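Local coordinates for protein N-alpha-acetyltransferase (PDB 4R3L) that transfers the acetyl group of acetyl-CoA to the free alpha-amino group at protein N termini, with a preference for serine, and also acetylates alanine and methionine, at residues A[51-56]-A[65-70]; A[76-81]-A[120-125]; A[128-133]-A[156-161]. One frame throughout, in Å; residues are numbered along the deposited sequence.

Contact 1: A[51-56]-A[65-70]; sequences LAFFVA and YIMPRI
The ring of Phe53 carries Met67 on one face: Met67 CB sits 4.0 Å from the centroid of the Phe53 ring, displaced toward the rim, in a CH-pi contact. The two side chains run alongside each other in the same direction, which brings Met67 CG to 3.7 Å from Phe53 CE1. A bend at chi3 (63°) turns the methyl of Met67 off this line, while its sulfur, 4.7 Å from the centroid of the Phe53 ring, makes an oblique Met-aromatic contact. Pro68 CD and the carbonyl of Ile66 approach the same ring obliquely, as does the Tyr65 ring, whose CD1 lies 4.3 Å from Phe53 CE2. Beside it, Pro68 CG packs on Ala52 CB at 3.7 Å. The backbones pair antiparallel at Phe54 and Ile66: Ile66 N donates to Phe54 O at 3.0 Å (162° at the hydrogen), and Phe54 N returns a longer bond of 3.3 Å to Ile66 O. On the sheet face of Phe54 and Ile66, Phe54 CB meets Ile66 CG2; Val55 and Tyr65 cross on the other. The contact joins the arms of the hairpin 54-58/61-72 in the GNAT sheet. Met67 leans on helix 39-49 near substrate-binding Tyr37, Tyr65 OH bonds to Ser91 and Asn29, Ala52 packs against helix 103-119, and Ile66 touches Val89 of strand 83-94.

Contact 2: A[76-81]-A[120-125]; sequences NIKQLP and NAEEIY
Glu123 reaches from strand 123-129 to the loop residues Asn76 and Ile77. Its CB is met by Ile77 CD1 at 3.9 Å, the two side chains sliding past each other in opposite directions. CG stands between the backbone N and the carbonyl carbon (chi1 64°), and the chain is extended beyond it, carrying the carboxylate up to the loop backbone. There OE2 of Glu123 accepts the backbone N-H of Asn76 through its syn lone pair, at 3.1 Å and nearly straight (164°). The other oxygen, OE1 of Glu123, lies 3.8 Å from Ile77 CG1 and also faces the amide of Asn76, whose plane stands 85° from that of the carboxylate. The far side of the Asn76 amide group rests over one face of the Tyr125 ring, with the two planes steeply inclined. With only a methyl group at Glu123, as in alanine, the Asn76 N-H would probably lose its carboxylate acceptor, and this part of the loop would be freer to shift. Farther out, Lys78 and Glu122 form a long salt bridge, with NZ of Lys78 3.6 Å from OE2 of Glu122. Tyr125 also stacks with His88, a zinc-binding residue, and its OH bonds to Glu71, while Ser75 OG accepts the backbone N-H of both Ile77 and Lys78. This is a side chain to backbone tie between a strand of the GNAT sheet and the loop joining strands 61-72 and 83-94, the region where Ser75 and Ser82 modulate loop conformations and contribute to thermostability.

Contact 3: A[128-133]-A[156-161]; sequences VRVSNY and DGEDAY. With COA (coenzyme A), chain C.
Val128 and Tyr161 form an antiparallel hydrogen-bonded pair, Tyr161 N to Val128 O at 2.9 Å and Val128 N to Tyr161 O at 3.0 Å, before the chain leaves the strand in a type I turn from Arg129 to Asn132. Val130 in this turn crosses Tyr161 at about a right angle and puts CG1 over the centre of its ring, 3.7 Å from the centroid, a CH-pi contact. Water 2 lies in the plane of the same ring at its edge and bridges Tyr161 OH to Val130 O. Arg129 stretches out from CG to NE and holds two carboxylates with NH1, both near the guanidinium plane: OE2 of Glu158 at an unusually short 2.5 Å, met on its anti side, and OD1 of Asp156 at 3.1 Å, met on its syn side. Asp156 OD1 also takes the backbone N-H of Glu158, which closes an Asx turn; this donor and Arg129 NH1 come from opposite faces of the carboxylate. Glu158 has CG anti to its backbone N (chi1 -174°) and is extended beyond; this shape carries its second oxygen, OE1, to OG of Ser131 at a very short 2.5 Å. Water 1 joins Arg129 NH2 to Asp156 N, and the Arg129 cation also lies against substrate-binding Tyr154. At the turn's end Asn132, at the N-cap of helix 133-141, gives ND2 to O5P of coenzyme A at 2.9 Å (164°), and Val128 CG2 approaches the coenzyme sulfur. The one guanidinium probably offsets part of the negative charge of the two acids and would favour their ionised forms; the network ties the turn bearing the cofactor ligand Asn132 to the loop that follows Tyr154.

From the N terminus, the chain first closes contact 1, a local hairpin between strands 54-58 and 61-72 with eight residues between its segments. It then runs out of strand 61-72 into the loop 76-81, which contact 2 fastens to segment 120-125 after strand 83-94 and helix 103-119 have intervened. Contact 3 opens directly beyond, on the same strand 123-129, and returns after helix 133-141 and strand 145-150 to join strand 160-166. The three follow in series, with neither nesting nor crossing. All reach the one mixed sheet: contact 1 in its N-terminal half, contact 2 at one end of strand 123-129, and contact 3 at the other, beside coenzyme A.

Contact 1: A[51-56]-A[65-70]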
# COMPACT_ATOMS: atom_id res chain seq x y z
N LEU A 51 -4.46 9.97 7.22
CA LEU A 51 -3.85 11.01 6.40
C LEU A 51 -3.08 10.43 5.22
O LEU A 51 -2.86 11.12 4.20
CB LEU A 51 -2.92 11.89 7.24
CG LEU A 51 -3.70 12.68 8.30
CD1 LEU A 51 -2.75 13.41 9.21
CD2 LEU A 51 -4.64 13.65 7.60
N ALA A 52 -2.70 9.16 5.33
CA ALA A 52 -1.95 8.49 4.26
C ALA A 52 -2.79 7.45 3.51
O ALA A 52 -2.27 6.69 2.67
CB ALA A 52 -0.65 7.85 4.84
N PHE A 53 -4.10 7.43 3.79
CA PHE A 53 -5.06 6.48 3.22
C PHE A 53 -5.81 7.21 2.11
O PHE A 53 -6.64 8.09 2.37
CB PHE A 53 -6.04 6.00 4.32
CG PHE A 53 -6.82 4.73 4.02
CD1 PHE A 53 -7.15 3.86 5.08
CD2 PHE A 53 -7.18 4.37 2.73
CE1 PHE A 53 -7.86 2.69 4.83
CE2 PHE A 53 -7.89 3.19 2.49
CZ PHE A 53 -8.23 2.35 3.55
N PHE A 54 -5.52 6.88 0.86
CA PHE A 54 -6.15 7.58 -0.24
C PHE A 54 -7.04 6.68 -1.09
O PHE A 54 -6.83 5.47 -1.16
CB PHE A 54 -5.07 8.22 -1.12
CG PHE A 54 -4.38 9.39 -0.49
CD1 PHE A 54 -4.85 10.69 -0.69
CD2 PHE A 54 -3.24 9.21 0.29
CE1 PHE A 54 -4.19 11.78 -0.12
CE2 PHE A 54 -2.60 10.30 0.87
CZ PHE A 54 -3.07 11.58 0.67
N VAL A 55 -8.01 7.30 -1.75
CA VAL A 55 -8.80 6.62 -2.77
C VAL A 55 -8.68 7.36 -4.09
O VAL A 55 -8.41 8.56 -4.11
CB VAL A 55 -10.29 6.51 -2.39
CG1 VAL A 55 -10.51 5.47 -1.25
CG2 VAL A 55 -10.85 7.89 -2.03
N ALA A 56 -8.85 6.62 -5.19
CA ALA A 56 -8.93 7.18 -6.53
C ALA A 56 -10.38 7.15 -6.94
O ALA A 56 -11.06 6.13 -6.75
CB ALA A 56 -8.10 6.37 -7.51
N TYR A 65 -7.49 2.17 -4.25
CA TYR A 65 -7.19 2.69 -2.92
C TYR A 65 -5.80 2.28 -2.51
O TYR A 65 -5.22 1.34 -3.07
CB TYR A 65 -8.23 2.19 -1.90
CG TYR A 65 -8.08 0.72 -1.61
CD1 TYR A 65 -7.27 0.27 -0.58
CD2 TYR A 65 -8.73 -0.23 -2.40
CE1 TYR A 65 -7.12 -1.09 -0.33
CE2 TYR A 65 -8.57 -1.59 -2.16
CZ TYR A 65 -7.76 -2.01 -1.13
OH TYR A 65 -7.61 -3.36 -0.87
N ILE A 66 -5.28 2.96 -1.49
CA ILE A 66 -4.07 2.52 -0.84
C ILE A 66 -4.26 2.66 0.66
O ILE A 66 -4.63 3.71 1.16
CB ILE A 66 -2.82 3.32 -1.31
CG1 ILE A 66 -1.56 2.80 -0.62
CG2 ILE A 66 -3.00 4.83 -1.07
CD1 ILE A 66 -0.26 3.40 -1.19
N MET A 67 -4.01 1.56 1.38
CA MET A 67 -4.19 1.54 2.83
C MET A 67 -2.85 1.38 3.52
O MET A 67 -2.16 0.38 3.30
CB MET A 67 -5.13 0.38 3.23
CG MET A 67 -5.22 0.16 4.71
SD MET A 67 -6.62 -0.93 5.14
CE MET A 67 -6.15 -2.44 4.31
N PRO A 68 -2.47 2.36 4.36
CA PRO A 68 -1.16 2.39 5.00
C PRO A 68 -1.19 1.92 6.45
O PRO A 68 -2.27 1.82 7.05
CB PRO A 68 -0.82 3.88 4.95
CG PRO A 68 -2.16 4.51 5.30
CD PRO A 68 -3.21 3.61 4.62
N ARG A 69 -0.01 1.65 6.99
CA ARG A 69 0.17 1.45 8.42
C ARG A 69 1.45 2.19 8.80
O ARG A 69 2.44 2.11 8.08
CB ARG A 69 0.28 -0.04 8.76
CG ARG A 69 0.44 -0.34 10.23
CD ARG A 69 1.00 -1.74 10.40
NE ARG A 69 0.63 -2.34 11.66
CZ ARG A 69 1.16 -3.47 12.11
NH1 ARG A 69 2.10 -4.09 11.40
NH2 ARG A 69 0.77 -3.98 13.27
N ILE A 70 1.43 2.91 9.92
CA ILE A 70 2.60 3.65 10.34
C ILE A 70 3.25 2.93 11.53
O ILE A 70 2.55 2.54 12.47
CB ILE A 70 2.25 5.09 10.74
CG1 ILE A 70 1.61 5.83 9.55
CG2 ILE A 70 3.51 5.81 11.22
CD1 ILE A 70 2.53 5.92 8.34

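Contact 2: A[76-81]-A[120-125]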
# COMPACT_ATOMS: atom_id res chain seq x y z
N ASN A 76 14.41 -1.93 7.76
CA ASN A 76 14.63 -3.13 6.95
C ASN A 76 15.50 -2.80 5.75
O ASN A 76 15.64 -3.60 4.83
CB ASN A 76 13.30 -3.74 6.50
CG ASN A 76 12.34 -2.71 5.97
OD1 ASN A 76 12.70 -1.93 5.09
ND2 ASN A 76 11.12 -2.71 6.48
N ILE A 77 16.07 -1.60 5.77
CA ILE A 77 17.04 -1.18 4.78
C ILE A 77 18.45 -1.24 5.35
O ILE A 77 19.37 -1.73 4.70
CB ILE A 77 16.75 0.24 4.26
CG1 ILE A 77 15.32 0.32 3.72
CG2 ILE A 77 17.76 0.61 3.18
CD1 ILE A 77 14.99 1.63 2.99
N LYS A 78 18.60 -0.77 6.58
CA LYS A 78 19.92 -0.68 7.21
C LYS A 78 20.50 -2.04 7.61
O LYS A 78 19.79 -2.91 8.12
CB LYS A 78 19.86 0.24 8.42
CG LYS A 78 19.98 1.71 8.07
CD LYS A 78 19.70 2.60 9.26
CE LYS A 78 19.91 4.06 8.91
NZ LYS A 78 19.19 4.45 7.67
N GLN A 79 21.80 -2.20 7.37
CA GLN A 79 22.53 -3.41 7.72
C GLN A 79 22.52 -3.67 9.23
O GLN A 79 22.40 -4.81 9.68
CB GLN A 79 23.98 -3.32 7.24
CG GLN A 79 24.16 -3.22 5.73
CD GLN A 79 24.01 -1.81 5.20
OE1 GLN A 79 23.75 -0.87 5.96
NE2 GLN A 79 24.19 -1.64 3.89
N LEU A 80 22.64 -2.58 9.99
CA LEU A 80 22.74 -2.65 11.44
C LEU A 80 21.38 -2.40 12.10
O LEU A 80 20.58 -1.62 11.58
CB LEU A 80 23.75 -1.61 11.92
CG LEU A 80 24.41 -1.82 13.28
CD1 LEU A 80 25.50 -2.88 13.17
CD2 LEU A 80 24.98 -0.51 13.76
N PRO A 81 21.12 -3.06 13.25
CA PRO A 81 19.90 -2.76 14.02
C PRO A 81 19.78 -1.27 14.35
O PRO A 81 20.52 -0.74 15.18
CB PRO A 81 20.08 -3.60 15.29
CG PRO A 81 20.89 -4.77 14.84
CD PRO A 81 21.85 -4.21 13.81
N ASN A 120 6.39 11.51 9.78
CA ASN A 120 7.85 11.47 9.91
C ASN A 120 8.50 10.13 9.59
O ASN A 120 9.50 9.75 10.20
CB ASN A 120 8.24 11.90 11.33
CG ASN A 120 7.94 13.36 11.58
OD1 ASN A 120 7.88 14.16 10.65
ND2 ASN A 120 7.76 13.72 12.85
N ALA A 121 7.92 9.40 8.64
CA ALA A 121 8.51 8.16 8.17
C ALA A 121 9.83 8.39 7.43
O ALA A 121 9.97 9.36 6.69
CB ALA A 121 7.52 7.41 7.28
N GLU A 122 10.78 7.48 7.63
CA GLU A 122 12.10 7.57 7.01
C GLU A 122 12.21 6.55 5.87
O GLU A 122 13.09 6.65 5.00
CB GLU A 122 13.19 7.36 8.08
CG GLU A 122 14.61 7.11 7.58
CD GLU A 122 14.88 5.64 7.28
OE1 GLU A 122 14.09 4.78 7.73
OE2 GLU A 122 15.88 5.35 6.58
N GLU A 123 11.31 5.57 5.86
CA GLU A 123 11.26 4.60 4.78
C GLU A 123 9.83 4.16 4.52
O GLU A 123 8.97 4.29 5.38
CB GLU A 123 12.14 3.39 5.08
CG GLU A 123 11.71 2.57 6.29
CD GLU A 123 12.14 1.11 6.16
OE1 GLU A 123 11.76 0.49 5.14
OE2 GLU A 123 12.86 0.60 7.04
N ILE A 124 9.58 3.66 3.32
CA ILE A 124 8.29 3.06 3.00
C ILE A 124 8.59 1.65 2.54
O ILE A 124 9.57 1.43 1.85
CB ILE A 124 7.50 3.85 1.92
CG1 ILE A 124 6.23 3.10 1.52
CG2 ILE A 124 8.34 4.07 0.66
CD1 ILE A 124 5.28 3.87 0.63
N TYR A 125 7.78 0.69 2.96
CA TYR A 125 7.97 -0.66 2.45
C TYR A 125 6.65 -1.40 2.31
O TYR A 125 5.59 -0.94 2.75
CB TYR A 125 8.92 -1.45 3.34
CG TYR A 125 8.32 -1.91 4.66
CD1 TYR A 125 7.93 -3.23 4.83
CD2 TYR A 125 8.16 -1.03 5.71
CE1 TYR A 125 7.40 -3.66 6.02
CE2 TYR A 125 7.62 -1.46 6.92
CZ TYR A 125 7.24 -2.77 7.06
OH TYR A 125 6.71 -3.21 8.25

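Contact 3: A[128-133]-A[156-161]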
# COMPACT_ATOMS: atom_id res chain seq x y z
N VAL A 128 5.20 -8.05 -1.63
CA VAL A 128 4.49 -8.37 -2.88
C VAL A 128 4.77 -9.82 -3.31
O VAL A 128 5.89 -10.28 -3.19
CB VAL A 128 4.89 -7.38 -4.00
CG1 VAL A 128 6.39 -7.37 -4.22
CG2 VAL A 128 4.15 -7.69 -5.29
N ARG A 129 3.74 -10.54 -3.77
CA ARG A 129 3.94 -11.91 -4.27
C ARG A 129 5.00 -11.93 -5.36
O ARG A 129 4.99 -11.09 -6.24
CB ARG A 129 2.63 -12.50 -4.82
CG ARG A 129 1.62 -12.88 -3.77
CD ARG A 129 0.40 -13.58 -4.38
NE ARG A 129 -0.62 -13.87 -3.38
CZ ARG A 129 -0.76 -15.06 -2.78
NH1 ARG A 129 0.05 -16.06 -3.09
NH2 ARG A 129 -1.72 -15.24 -1.87
N VAL A 130 5.92 -12.89 -5.31
CA VAL A 130 6.97 -12.98 -6.32
C VAL A 130 6.42 -13.18 -7.74
O VAL A 130 7.11 -12.93 -8.73
CB VAL A 130 7.97 -14.10 -5.99
CG1 VAL A 130 8.68 -13.79 -4.69
CG2 VAL A 130 7.25 -15.45 -5.91
N SER A 131 5.17 -13.62 -7.85
CA SER A 131 4.55 -13.80 -9.16
C SER A 131 3.84 -12.54 -9.66
O SER A 131 3.42 -12.47 -10.82
CB SER A 131 3.56 -14.97 -9.12
OG SER A 131 2.59 -14.78 -8.09
N ASN A 132 3.70 -11.54 -8.80
CA ASN A 132 2.92 -10.35 -9.13
C ASN A 132 3.73 -9.40 -10.01
O ASN A 132 4.18 -8.35 -9.56
CB ASN A 132 2.47 -9.63 -7.86
CG ASN A 132 1.30 -8.69 -8.10
OD1 ASN A 132 1.04 -8.28 -9.24
ND2 ASN A 132 0.60 -8.34 -7.04
N TYR A 133 3.89 -9.79 -11.28
CA TYR A 133 4.68 -9.02 -12.24
C TYR A 133 4.26 -7.55 -12.39
O TYR A 133 5.13 -6.67 -12.38
CB TYR A 133 4.64 -9.72 -13.61
CG TYR A 133 5.35 -8.95 -14.71
CD1 TYR A 133 6.74 -8.96 -14.79
CD2 TYR A 133 4.64 -8.23 -15.65
CE1 TYR A 133 7.40 -8.26 -15.79
CE2 TYR A 133 5.29 -7.53 -16.66
CZ TYR A 133 6.67 -7.54 -16.72
OH TYR A 133 7.33 -6.85 -17.71
N ASP A 156 -0.85 -19.60 1.03
CA ASP A 156 -0.61 -20.75 0.17
C ASP A 156 0.86 -21.15 0.10
O ASP A 156 1.22 -22.07 -0.63
CB ASP A 156 -1.15 -20.49 -1.24
CG ASP A 156 -0.45 -19.33 -1.94
OD1 ASP A 156 0.29 -18.57 -1.28
OD2 ASP A 156 -0.67 -19.17 -3.15
N GLY A 157 1.71 -20.47 0.86
CA GLY A 157 3.14 -20.79 0.87
C GLY A 157 3.99 -19.96 -0.07
O GLY A 157 5.22 -20.04 -0.03
N GLU A 158 3.35 -19.16 -0.92
CA GLU A 158 4.11 -18.36 -1.89
C GLU A 158 5.02 -17.37 -1.18
O GLU A 158 4.66 -16.81 -0.13
CB GLU A 158 3.17 -17.64 -2.86
CG GLU A 158 3.93 -16.92 -3.97
CD GLU A 158 3.03 -16.37 -5.06
OE1 GLU A 158 3.57 -15.93 -6.10
OE2 GLU A 158 1.79 -16.37 -4.87
N ASP A 159 6.22 -17.17 -1.72
CA ASP A 159 7.16 -16.21 -1.16
C ASP A 159 6.76 -14.76 -1.50
O ASP A 159 6.07 -14.53 -2.49
CB ASP A 159 8.57 -16.46 -1.68
CG ASP A 159 9.14 -17.79 -1.24
OD1 ASP A 159 8.78 -18.29 -0.14
OD2 ASP A 159 9.95 -18.33 -2.02
N ALA A 160 7.18 -13.82 -0.65
CA ALA A 160 7.03 -12.39 -0.92
C ALA A 160 8.39 -11.72 -1.04
O ALA A 160 9.35 -12.10 -0.39
CB ALA A 160 6.24 -11.72 0.18
N TYR A 161 8.46 -10.70 -1.89
CA TYR A 161 9.57 -9.77 -1.81
C TYR A 161 9.21 -8.70 -0.81
O TYR A 161 8.12 -8.14 -0.90
CB TYR A 161 9.85 -9.11 -3.16
CG TYR A 161 10.37 -10.01 -4.25
CD1 TYR A 161 11.57 -10.69 -4.11
CD2 TYR A 161 9.68 -10.14 -5.45
CE1 TYR A 161 12.05 -11.50 -5.13
CE2 TYR A 161 10.15 -10.95 -6.47
CZ TYR A 161 11.33 -11.63 -6.30
OH TYR A 161 11.79 -12.43 -7.33
N1A COA C . 2.83 -5.06 -16.79
C2A COA C . 4.01 -4.41 -16.82
N3A COA C . 4.18 -3.27 -16.14
C4A COA C . 3.15 -2.74 -15.41
C5A COA C . 1.92 -3.38 -15.37
C6A COA C . 1.78 -4.58 -16.08
N6A COA C . 0.50 -5.29 -16.06
N7A COA C . 1.09 -2.62 -14.56
C8A COA C . 1.80 -1.54 -14.13
N9A COA C . 3.05 -1.60 -14.63
C1B COA C . 4.13 -0.62 -14.43
C2B COA C . 4.38 0.12 -15.69
O2B COA C . 5.69 0.53 -15.76
C3B COA C . 3.54 1.28 -15.54
O3B COA C . 3.97 2.26 -16.41
P3B COA C . 3.25 2.42 -17.80
O7A COA C . 3.59 3.78 -18.41
O8A COA C . 1.79 2.33 -17.61
O9A COA C . 3.70 1.32 -18.72
C4B COA C . 3.78 1.64 -14.13
O4B COA C . 3.79 0.40 -13.47
C5B COA C . 2.70 2.46 -13.57
O5B COA C . 1.51 1.74 -13.38
P1A COA C . 0.14 2.35 -12.89
O1A COA C . -0.75 2.71 -14.05
O2A COA C . 0.41 3.50 -12.00
O3A COA C . -0.50 1.11 -12.11
P2A COA C . -2.02 0.71 -12.10
O4A COA C . -2.43 0.00 -13.38
O5A COA C . -2.88 1.90 -11.81
O6A COA C . -2.21 -0.33 -10.88
CBP COA C . -1.64 -2.39 -9.70
CCP COA C . -1.18 -1.22 -10.62
CDP COA C . -0.50 -3.35 -9.52
CEP COA C . -2.04 -1.78 -8.35
CAP COA C . -2.82 -3.02 -10.40
OAP COA C . -2.45 -3.82 -11.52
C9P COA C . -3.68 -3.91 -9.52
O9P COA C . -4.59 -3.41 -8.80
N8P COA C . -3.52 -5.34 -9.49
C7P COA C . -4.32 -6.23 -8.66
C6P COA C . -4.16 -5.97 -7.13
C5P COA C . -2.69 -5.98 -6.70
O5P COA C . -1.96 -6.92 -7.08
N4P COA C . -2.16 -4.89 -5.87
C3P COA C . -0.77 -4.89 -5.46
C2P COA C . -0.31 -5.96 -4.48
S1P COA C . 1.23 -5.73 -3.66
O HOH W 1 -2.49 -17.13 -0.25
O HOH W 2 9.95 -12.85 -9.25